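Local coordinates for putative (Helicobacter pylori, PDB 4O8S), which probably transfers nucleotidyl groups, being a member of the nucleotidyltransferase superfamily related to the AbiEii toxins of type IV toxin-antitoxin systems, at residues G29-A32 with L33-Y37; K133-A136 with C137-E141; H217-L220 with E221-S224. One frame throughout, in Å; residues are numbered along the deposited sequence.

Overall arrangement
Following the chain from the N terminus, contact 1 (29-37) spans the short helix that comes after strand 26-27 and before strand 46-50 of the mixed sheet. Contact 2 (133-141) covers the end of helix 126-139 and the exit from it, and contact 3 (217-224) lies within the long C-terminal helix 202-231. The three follow one another in series; each closes only helical turns, and none nests in or crosses another. Contacts 1 and 2, with centres about 18 Å apart, are joined by a salt bridge from Glu30 to Lys133, which ties the sheet-bearing part to the helices. Contact 3 stands apart, its nearest atoms about 11 Å from contact 2, and rests on helix 166-176.

Contact 1: residues G29-A32 with L33-Y37; sequences GETA and LYLGY
Gly29 and Leu33 begin a ladder of i to i+4 backbone bonds that runs the length of helix 29-36, set between strands 26-27 and 46-50 of the nucleotidyltransferase fold. A glycine opening this helix is consistent with the glycine motif of nucleotidyltransferases. Leu33 N donates to Gly29 O (3.2 Å), Tyr34 N to Glu30 O, Leu35 N to Thr31 O, and Gly36 N to Ala32 O at 2.8 Å, the last bent to 142°. Gly29 enters with a positive phi of 59°, easiest for a residue without a side chain. Gly36 suits the far end because a CB there would crowd Ala32 O.

Among the apolar contacts, Thr31 and Leu35 lie side by side and point the same way. With OG1 anti to the carbonyl carbon (chi1 -59°), Thr31 CG2 falls anti to the backbone N and meets Leu35 CD1 at 3.9 Å. Leu33 packs on Ile129 and Leu156, and small Ala32 lets Ile129 and Ile123 come close.

Of the polar groups, Thr31 OG1 bonds Ser43 OG and Asp45 O, tying the helix to the chain just before strand 46-50. Glu30 forms salt bridges with Lys133 and Arg41, Tyr34 OH bonds Glu10, and Tyr37 OH bonds Ala124 O and Asn116. Tyr37, first to leave helical geometry, turns its ring back along the helix. Its edge meets Leu33 CA in plane, and CD2 comes within 3.5 Å of Ala32 O.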
loop_
_atom_site.group_PDB
_atom_site.type_symbol
_atom_site.label_atom_id
_atom_site.label_comp_id
_atom_site.label_asym_id
_atom_site.label_seq_id
_atom_site.Cartn_x
_atom_site.Cartn_y
_atom_site.Cartn_z
ATOM N N GLY A 29 0.384 -3.357 1.044
ATOM C CA GLY A 29 -0.462 -2.192 0.909
ATOM C C GLY A 29 0.239 -0.880 0.661
ATOM O O GLY A 29 1.310 -0.814 0.014
ATOM N N GLU A 30 -0.357 0.175 1.206
ATOM C CA GLU A 30 0.021 1.531 0.847
ATOM C C GLU A 30 1.412 1.903 1.283
ATOM O O GLU A 30 2.164 2.542 0.539
ATOM C CB GLU A 30 -1.019 2.506 1.404
ATOM C CG GLU A 30 -2.333 2.296 0.670
ATOM C CD GLU A 30 -3.526 2.924 1.357
ATOM O OE1 GLU A 30 -3.334 3.780 2.258
ATOM O OE2 GLU A 30 -4.662 2.568 0.964
ATOM N N THR A 31 1.773 1.513 2.493
ATOM C CA THR A 31 3.078 1.901 2.995
ATOM C C THR A 31 4.180 1.050 2.357
ATOM O O THR A 31 5.342 1.456 2.342
ATOM C CB THR A 31 3.090 1.940 4.541
ATOM O OG1 THR A 31 2.093 2.895 4.977
ATOM C CG2 THR A 31 4.466 2.358 5.103
ATOM N N ALA A 32 3.816 -0.098 1.786
ATOM C CA ALA A 32 4.785 -0.864 0.982
ATOM C C ALA A 32 5.112 -0.069 -0.276
ATOM O O ALA A 32 6.281 0.094 -0.651
ATOM C CB ALA A 32 4.219 -2.214 0.600
ATOM N N LEU A 33 4.079 0.468 -0.911
ATOM C CA LEU A 33 4.297 1.354 -2.059
ATOM C C LEU A 33 5.169 2.567 -1.695
ATOM O O LEU A 33 6.081 2.948 -2.452
ATOM C CB LEU A 33 2.965 1.803 -2.644
ATOM C CG LEU A 33 2.140 0.704 -3.311
ATOM C CD1 LEU A 33 0.794 1.258 -3.747
ATOM C CD2 LEU A 33 2.884 0.111 -4.519
ATOM N N TYR A 34 4.926 3.147 -0.521
ATOM C CA TYR A 34 5.667 4.333 -0.103
ATOM C C TYR A 34 7.134 4.084 0.257
ATOM O O TYR A 34 8.005 4.854 -0.159
ATOM C CB TYR A 34 4.968 5.028 1.067
ATOM C CG TYR A 34 5.715 6.244 1.560
ATOM C CD1 TYR A 34 5.772 7.408 0.792
ATOM C CD2 TYR A 34 6.372 6.235 2.785
ATOM C CE1 TYR A 34 6.457 8.541 1.240
ATOM C CE2 TYR A 34 7.068 7.366 3.241
ATOM C CZ TYR A 34 7.104 8.515 2.456
ATOM O OH TYR A 34 7.783 9.640 2.885
ATOM N N LEU A 35 7.401 3.033 1.036
ATOM C CA LEU A 35 8.757 2.759 1.514
ATOM C C LEU A 35 9.558 1.978 0.470
ATOM O O LEU A 35 10.779 2.077 0.407
ATOM C CB LEU A 35 8.721 1.941 2.807
ATOM C CG LEU A 35 8.207 2.646 4.071
ATOM C CD1 LEU A 35 8.271 1.718 5.280
ATOM C CD2 LEU A 35 9.013 3.913 4.328
ATOM N N GLY A 36 8.860 1.180 -0.327
ATOM C CA GLY A 36 9.530 0.292 -1.255
ATOM C C GLY A 36 9.488 0.700 -2.720
ATOM O O GLY A 36 10.414 0.377 -3.466
ATOM N N TYR A 37 8.440 1.399 -3.149
ATOM C CA TYR A 37 8.263 1.560 -4.586
ATOM C C TYR A 37 8.127 2.990 -5.100
ATOM O O TYR A 37 7.760 3.191 -6.264
ATOM C CB TYR A 37 7.098 0.702 -5.068
ATOM C CG TYR A 37 7.288 -0.783 -4.794
ATOM C CD1 TYR A 37 8.237 -1.524 -5.498
ATOM C CD2 TYR A 37 6.511 -1.445 -3.840
ATOM C CE1 TYR A 37 8.408 -2.885 -5.262
ATOM C CE2 TYR A 37 6.667 -2.808 -3.595
ATOM C CZ TYR A 37 7.615 -3.521 -4.306
ATOM O OH TYR A 37 7.781 -4.872 -4.090
#

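Contact 2: residues K133-A136 with C137-E141; sequences KLCA and CFDGE
A local contact at the C-terminal end of helix 126-139, where the alpha-helix widens into a pi-type turn, joins Lys133-Ala136 to Cys137-Glu141 in the nucleotidyltransferase fold. Cys137 N still makes a regular i to i+4 bond to Lys133 O (3.0 Å). One residue on, Leu134 O receives two N-H groups: a weak bond from Phe138 N, strongly bent at 128°, and a straighter one from Asp139 N (156°). Gly140 N then bonds Cys135 O at 2.8 Å, lying in the carbonyl plane on a lone pair. The bonds from Asp139 N and Gly140 N are i to i+5, as in a pi-turn. Glycine suits this place because a CB would run into Cys135 O.

Buried Cys137 is compact enough to fit against Leu153 and Phe175 of the flanking helices, and Leu134 also packs on Leu153. Lys133 directs NZ to Asp152 and Asp149 of helix 147-159, whose salt bridges grip it.

The carboxylate of Asp139 is folded back over the turn by chi1 of 55°, with CG between the backbone N and the carbonyl carbon. OD2 forms a salt bridge with Arg171 NE, while OD1 rests 3.5 Å from Cys135 CA.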
loop_
_atom_site.group_PDB
_atom_site.type_symbol
_atom_site.label_atom_id
_atom_site.label_comp_id
_atom_site.label_asym_id
_atom_site.label_seq_id
_atom_site.Cartn_x
_atom_site.Cartn_y
_atom_site.Cartn_z
ATOM N N LYS A 133 -5.432 -3.981 -4.226
ATOM C CA LYS A 133 -6.055 -2.668 -4.408
ATOM C C LYS A 133 -7.358 -2.804 -5.194
ATOM O O LYS A 133 -8.369 -2.191 -4.858
ATOM C CB LYS A 133 -5.103 -1.704 -5.131
ATOM C CG LYS A 133 -4.174 -0.942 -4.208
ATOM C CD LYS A 133 -4.914 0.230 -3.584
ATOM C CE LYS A 133 -4.089 0.869 -2.482
ATOM N NZ LYS A 133 -4.770 2.094 -1.939
ATOM N N LEU A 134 -7.338 -3.620 -6.233
ATOM C CA LEU A 134 -8.529 -3.806 -7.055
ATOM C C LEU A 134 -9.652 -4.489 -6.273
ATOM O O LEU A 134 -10.817 -4.112 -6.412
ATOM C CB LEU A 134 -8.193 -4.584 -8.323
ATOM C CG LEU A 134 -7.397 -3.749 -9.336
ATOM C CD1 LEU A 134 -6.790 -4.624 -10.417
ATOM C CD2 LEU A 134 -8.289 -2.681 -9.947
ATOM N N CYS A 135 -9.298 -5.472 -5.443
ATOM C CA CYS A 135 -10.281 -6.127 -4.583
ATOM C C CYS A 135 -10.942 -5.106 -3.671
ATOM O O CYS A 135 -12.167 -5.047 -3.573
ATOM C CB CYS A 135 -9.620 -7.217 -3.738
ATOM S SG CYS A 135 -9.177 -8.678 -4.678
ATOM N N ALA A 136 -10.126 -4.276 -3.033
ATOM C CA ALA A 136 -10.621 -3.335 -2.040
ATOM C C ALA A 136 -11.479 -2.222 -2.619
ATOM O O ALA A 136 -12.367 -1.713 -1.945
ATOM C CB ALA A 136 -9.456 -2.730 -1.237
ATOM N N CYS A 137 -11.200 -1.793 -3.842
ATOM C CA CYS A 137 -11.934 -0.649 -4.365
ATOM C C CYS A 137 -12.887 -1.014 -5.488
ATOM O O CYS A 137 -13.688 -0.178 -5.902
ATOM C CB CYS A 137 -10.983 0.456 -4.832
ATOM S SG CYS A 137 -10.193 0.121 -6.434
ATOM N N PHE A 138 -12.834 -2.256 -5.968
ATOM C CA PHE A 138 -13.641 -2.605 -7.132
ATOM C C PHE A 138 -14.397 -3.950 -7.122
ATOM O O PHE A 138 -15.615 -3.963 -7.290
ATOM C CB PHE A 138 -12.802 -2.472 -8.405
ATOM C CG PHE A 138 -13.526 -2.881 -9.642
ATOM C CD1 PHE A 138 -14.720 -2.259 -10.010
ATOM C CD2 PHE A 138 -13.023 -3.891 -10.445
ATOM C CE1 PHE A 138 -15.402 -2.649 -11.165
ATOM C CE2 PHE A 138 -13.693 -4.287 -11.602
ATOM C CZ PHE A 138 -14.883 -3.664 -11.962
ATOM N N ASP A 139 -13.705 -5.075 -6.951
ATOM C CA ASP A 139 -14.375 -6.373 -7.139
ATOM C C ASP A 139 -14.210 -7.404 -6.013
ATOM O O ASP A 139 -14.466 -8.599 -6.211
ATOM C CB ASP A 139 -13.962 -7.003 -8.471
ATOM C CG ASP A 139 -12.449 -7.134 -8.614
ATOM O OD1 ASP A 139 -11.722 -6.964 -7.606
ATOM O OD2 ASP A 139 -11.982 -7.413 -9.738
ATOM N N GLY A 140 -13.779 -6.949 -4.844
ATOM C CA GLY A 140 -13.673 -7.831 -3.695
ATOM C C GLY A 140 -15.021 -8.025 -3.013
ATOM O O GLY A 140 -16.038 -7.462 -3.445
ATOM N N GLU A 141 -15.026 -8.821 -1.949
ATOM C CA GLU A 141 -16.246 -9.091 -1.201
ATOM C C GLU A 141 -16.770 -7.805 -0.579
ATOM O O GLU A 141 -17.883 -7.367 -0.873
ATOM C CB GLU A 141 -15.972 -10.135 -0.120
ATOM C CG GLU A 141 -14.988 -11.206 -0.565
ATOM C CD GLU A 141 -14.772 -12.293 0.477
ATOM O OE1 GLU A 141 -13.744 -13.002 0.381
ATOM O OE2 GLU A 141 -15.631 -12.445 1.378
#

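Contact 3: residues H217-L220 with E221-S224; sequences HKKL and EKQS
His217 and Glu221 lie side by side one turn apart on helix 202-231, and the acid's methylene does the touching. Glu221 CG sits over one face of the imidazole, offset toward its rim, in a CH-pi contact 4.2 Å from the ring centroid. The ring and carboxylate planes differ by 27°. His217 NE2 and Glu221 OE1 remain 4.7 Å apart, so the pairing rests on the aliphatic part of the acid; any electrostatic attraction would depend on the charge of the histidine.

A second pairing runs from Lys219 to Gln223, whose side chains pass each other at a slant. The amide NE2 lies 3.4 Å from Lys219 CD, against the aliphatic stem of the lysine, while OE1 approaches Leu220 CD2 at 3.9 Å. Gln223 CG is anti to the carbonyl carbon (chi1 -80°) and the chain is extended beyond it, which carries the amide back along the preceding turn. Long polar chains suit this solvent-facing side, since their methylenes can pack while their ends stay in water.

Behind these side chains stands regular alpha-helical bonding. Glu221 N donates to His217 O, Gln223 N to Lys219 O and Ser224 N to Leu220 O, while Lys222 N reaches Lys218 O at 2.9 Å almost straight (176°).

Leu220 brings an apolar side chain to the inward side, against Leu166 and Ala169, and His217 touches Leu166 and Lys173. Through these two residues the long C-terminal helix leans on helix 166-176, with its lysine-rich side turned outward.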
loop_
_atom_site.group_PDB
_atom_site.type_symbol
_atom_site.label_atom_id
_atom_site.label_comp_id
_atom_site.label_asym_id
_atom_site.label_seq_id
_atom_site.Cartn_x
_atom_site.Cartn_y
_atom_site.Cartn_z
ATOM N N HIS A 217 -4.133 -2.908 -21.324
ATOM C CA HIS A 217 -4.904 -4.065 -21.727
ATOM C C HIS A 217 -4.726 -4.383 -23.222
ATOM O O HIS A 217 -4.657 -5.547 -23.613
ATOM C CB HIS A 217 -6.376 -3.857 -21.389
ATOM C CG HIS A 217 -7.230 -5.044 -21.705
ATOM N ND1 HIS A 217 -8.105 -5.067 -22.770
ATOM C CD2 HIS A 217 -7.328 -6.256 -21.107
ATOM C CE1 HIS A 217 -8.713 -6.240 -22.807
ATOM N NE2 HIS A 217 -8.259 -6.981 -21.813
ATOM N N LYS A 218 -4.630 -3.343 -24.044
ATOM C CA LYS A 218 -4.487 -3.497 -25.490
ATOM C C LYS A 218 -3.147 -4.107 -25.843
ATOM O O LYS A 218 -3.074 -5.062 -26.622
ATOM C CB LYS A 218 -4.640 -2.138 -26.186
ATOM C CG LYS A 218 -4.471 -2.159 -27.709
ATOM C CD LYS A 218 -4.687 -0.752 -28.289
ATOM C CE LYS A 218 -4.508 -0.708 -29.810
ATOM N NZ LYS A 218 -4.684 0.672 -30.378
ATOM N N LYS A 219 -2.080 -3.542 -25.289
ATOM C CA LYS A 219 -0.748 -4.091 -25.490
ATOM C C LYS A 219 -0.689 -5.586 -25.146
ATOM O O LYS A 219 -0.128 -6.381 -25.909
ATOM C CB LYS A 219 0.287 -3.331 -24.660
ATOM C CG LYS A 219 1.669 -3.966 -24.714
ATOM C CD LYS A 219 2.619 -3.410 -23.646
ATOM C CE LYS A 219 3.133 -2.014 -24.002
ATOM N NZ LYS A 219 4.574 -1.807 -23.615
ATOM N N LEU A 220 -1.272 -5.954 -24.001
ATOM C CA LEU A 220 -1.237 -7.332 -23.502
ATOM C C LEU A 220 -1.977 -8.285 -24.442
ATOM O O LEU A 220 -1.555 -9.426 -24.640
ATOM C CB LEU A 220 -1.827 -7.410 -22.082
ATOM C CG LEU A 220 -0.965 -6.785 -20.966
ATOM C CD1 LEU A 220 -1.729 -6.619 -19.637
ATOM C CD2 LEU A 220 0.293 -7.603 -20.760
ATOM N N GLU A 221 -3.085 -7.812 -25.012
ATOM C CA GLU A 221 -3.814 -8.564 -26.031
ATOM C C GLU A 221 -2.970 -8.768 -27.289
ATOM O O GLU A 221 -2.792 -9.900 -27.743
ATOM C CB GLU A 221 -5.104 -7.839 -26.398
ATOM C CG GLU A 221 -6.181 -7.910 -25.347
ATOM C CD GLU A 221 -7.184 -9.005 -25.635
ATOM O OE1 GLU A 221 -8.255 -8.692 -26.202
ATOM O OE2 GLU A 221 -6.898 -10.177 -25.297
ATOM N N LYS A 222 -2.465 -7.671 -27.852
ATOM C CA LYS A 222 -1.579 -7.729 -29.015
ATOM C C LYS A 222 -0.388 -8.660 -28.771
ATOM O O LYS A 222 -0.008 -9.434 -29.650
ATOM C CB LYS A 222 -1.092 -6.325 -29.413
ATOM C CG LYS A 222 0.257 -6.317 -30.138
ATOM C CD LYS A 222 0.501 -5.020 -30.909
ATOM C CE LYS A 222 0.633 -3.812 -29.981
ATOM N NZ LYS A 222 1.789 -3.919 -29.036
ATOM N N GLN A 223 0.187 -8.585 -27.574
ATOM C CA GLN A 223 1.259 -9.494 -27.174
ATOM C C GLN A 223 0.805 -10.950 -27.227
ATOM O O GLN A 223 1.527 -11.813 -27.726
ATOM C CB GLN A 223 1.740 -9.166 -25.763
ATOM C CG GLN A 223 2.709 -7.999 -25.680
ATOM C CD GLN A 223 3.179 -7.757 -24.260
ATOM O OE1 GLN A 223 3.023 -8.619 -23.391
ATOM N NE2 GLN A 223 3.751 -6.580 -24.013
ATOM N N SER A 224 -0.388 -11.210 -26.700
ATOM C CA SER A 224 -0.975 -12.548 -26.734
ATOM C C SER A 224 -1.196 -13.041 -28.171
ATOM O O SER A 224 -0.698 -14.104 -28.541
ATOM C CB SER A 224 -2.292 -12.582 -25.949
ATOM O OG SER A 224 -3.004 -13.786 -26.203
#